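Local coordinates for EVE domain-containing protein (Pseudomonas syringae pv. tomato str. DC3000, PDB 2EVE) that is of unknown function but folds as an EVE domain, related to the ASCH and PUA domains, which suggests a possible role in binding nucleic acid, at residues Ile65-Tyr70 with Ala96-Phe101. Sequence-based numbering, arbitrary orientation.
Sequences IVKTAY and ALDIGF
The side chain of Asp98 is touched along its length by Val66, Lys67 and Tyr70. Starting at the root, Asp98 CB lies against the Val66 methyl CG2, a tight 3.3 Å away, with Lys67 CB close by. Asp98 CG comes to 3.7 Å from Tyr70 OH and also lies near Lys67 CB. Beyond it the carboxylate splits its work: Asp98 OD1 takes a hydrogen bond from Tyr70 OH (2.8 Å), received on the syn side but 33° out of the carboxylate plane, while Asp98 OD2 is pressed against Lys67 CD (3.0 Å) and lies near Lys67 CB. Lys67 runs fully extended alongside Asp98, yet its NZ stops 4.3 Å from Asp98 OD2, too far for a salt bridge though probably near enough to help stabilise the negative charge. Arg25 of the neighbouring strand 23-26 also touches both Asp98 and Tyr70. The two backbones form an antiparallel pair in the mixed sheet of the EVE domain, and a classic beta bulge interrupts it: Val66 N and Lys67 N both donate to Asp98 O, at 2.9 Å for Val66 N, from the same face of its carbonyl plane. A second register shift follows before Tyr70, where two backbone bonds pair it with Ala96. The Tyr70 ring folds back over the partner strand because CG sits between the backbone N and carbonyl carbon (chi1 56°); one face then lies over Ala96 O, and the hydroxyl edge points to Asp98. On the other side of the sheet Ile65 CD1 packs against Ile99 CG2 (3.9 Å) and Leu97 CD1, with Met41 touching both Ile65 and Leu97.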
loop_
_atom_site.group_PDB
_atom_site.type_symbol
_atom_site.label_atom_id
_atom_site.label_comp_id
_atom_site.label_asym_id
_atom_site.label_seq_id
_atom_site.Cartn_x
_atom_site.Cartn_y
_atom_site.Cartn_z
ATOM N N ILE A 65 0.039 -8.253 6.311
ATOM C CA ILE A 65 0.894 -9.036 5.431
ATOM C C ILE A 65 0.771 -10.514 5.782
ATOM O O ILE A 65 1.008 -10.910 6.919
ATOM C CB ILE A 65 2.362 -8.597 5.570
ATOM C CG1 ILE A 65 2.481 -7.092 5.288
ATOM C CG2 ILE A 65 3.245 -9.418 4.641
ATOM C CD1 ILE A 65 1.861 -6.644 3.969
ATOM N N VAL A 66 0.392 -11.331 4.805
ATOM C CA VAL A 66 0.244 -12.758 5.059
ATOM C C VAL A 66 1.399 -13.576 4.497
ATOM O O VAL A 66 1.717 -14.644 5.017
ATOM C CB VAL A 66 -1.100 -13.282 4.510
ATOM C CG1 VAL A 66 -2.244 -12.491 5.124
ATOM C CG2 VAL A 66 -1.129 -13.177 3.005
ATOM N N LYS A 67 2.026 -13.077 3.437
ATOM C CA LYS A 67 3.174 -13.759 2.840
ATOM C C LYS A 67 4.188 -12.700 2.417
ATOM O O LYS A 67 3.840 -11.753 1.714
ATOM C CB LYS A 67 2.736 -14.585 1.634
ATOM C CG LYS A 67 3.838 -15.423 1.022
ATOM C CD LYS A 67 3.258 -16.313 -0.062
ATOM C CE LYS A 67 4.304 -17.197 -0.695
ATOM N NZ LYS A 67 3.671 -18.102 -1.692
ATOM N N THR A 68 5.437 -12.857 2.847
ATOM C CA THR A 68 6.471 -11.887 2.521
ATOM C C THR A 68 6.831 -11.878 1.039
ATOM O O THR A 68 6.451 -12.771 0.275
ATOM C CB THR A 68 7.756 -12.101 3.368
ATOM O OG1 THR A 68 8.295 -13.405 3.122
ATOM C CG2 THR A 68 7.444 -11.951 4.860
ATOM N N ALA A 69 7.575 -10.850 0.649
ATOM C CA ALA A 69 7.977 -10.620 -0.734
ATOM C C ALA A 69 8.528 -11.777 -1.556
ATOM O O ALA A 69 9.354 -12.563 -1.099
ATOM C CB ALA A 69 8.962 -9.464 -0.778
ATOM N N TYR A 70 8.061 -11.847 -2.795
ATOM C CA TYR A 70 8.508 -12.855 -3.736
ATOM C C TYR A 70 8.498 -12.217 -5.123
ATOM O O TYR A 70 7.855 -11.189 -5.329
ATOM C CB TYR A 70 7.596 -14.087 -3.665
ATOM C CG TYR A 70 6.126 -13.824 -3.892
ATOM C CD1 TYR A 70 5.596 -13.817 -5.177
ATOM C CD2 TYR A 70 5.256 -13.635 -2.819
ATOM C CE1 TYR A 70 4.238 -13.636 -5.395
ATOM C CE2 TYR A 70 3.889 -13.449 -3.024
ATOM C CZ TYR A 70 3.388 -13.455 -4.316
ATOM O OH TYR A 70 2.040 -13.314 -4.541
ATOM N N ALA A 96 6.366 -8.833 -5.205
ATOM C CA ALA A 96 4.969 -8.719 -4.826
ATOM C C ALA A 96 4.872 -9.435 -3.491
ATOM O O ALA A 96 5.852 -10.002 -3.010
ATOM C CB ALA A 96 4.084 -9.415 -5.852
ATOM N N LEU A 97 3.699 -9.395 -2.878
ATOM C CA LEU A 97 3.501 -10.100 -1.626
ATOM C C LEU A 97 2.016 -10.322 -1.438
ATOM O O LEU A 97 1.208 -9.744 -2.156
ATOM C CB LEU A 97 4.113 -9.321 -0.452
ATOM C CG LEU A 97 3.827 -7.830 -0.248
ATOM C CD1 LEU A 97 2.370 -7.609 0.114
ATOM C CD2 LEU A 97 4.737 -7.321 0.862
ATOM N N ASP A 98 1.655 -11.190 -0.503
ATOM C CA ASP A 98 0.246 -11.453 -0.265
ATOM C C ASP A 98 -0.222 -10.703 0.967
ATOM O O ASP A 98 0.479 -10.650 1.979
ATOM C CB ASP A 98 -0.011 -12.950 -0.076
ATOM C CG ASP A 98 0.372 -13.772 -1.292
ATOM O OD1 ASP A 98 0.277 -13.258 -2.428
ATOM O OD2 ASP A 98 0.757 -14.944 -1.106
ATOM N N ILE A 99 -1.414 -10.123 0.871
ATOM C CA ILE A 99 -1.992 -9.368 1.972
ATOM C C ILE A 99 -3.357 -9.919 2.369
ATOM O O ILE A 99 -3.991 -10.652 1.611
ATOM C CB ILE A 99 -2.180 -7.886 1.604
ATOM C CG1 ILE A 99 -3.162 -7.759 0.435
ATOM C CG2 ILE A 99 -0.835 -7.266 1.241
ATOM C CD1 ILE A 99 -3.864 -6.427 0.373
ATOM N N GLY A 100 -3.797 -9.553 3.567
ATOM C CA GLY A 100 -5.087 -10.003 4.052
ATOM C C GLY A 100 -5.916 -8.856 4.599
ATOM O O GLY A 100 -5.378 -7.816 4.984
ATOM N N PHE A 101 -7.230 -9.042 4.638
ATOM C CA PHE A 101 -8.124 -8.004 5.134
ATOM C C PHE A 101 -8.101 -7.876 6.651
ATOM O O PHE A 101 -8.028 -8.872 7.371
ATOM C CB PHE A 101 -9.562 -8.277 4.676
ATOM C CG PHE A 101 -10.562 -7.266 5.169
ATOM C CD1 PHE A 101 -11.406 -7.560 6.236
ATOM C CD2 PHE A 101 -10.658 -6.019 4.563
ATOM C CE1 PHE A 101 -12.336 -6.621 6.696
ATOM C CE2 PHE A 101 -11.581 -5.072 5.010
ATOM C CZ PHE A 101 -12.422 -5.376 6.080
#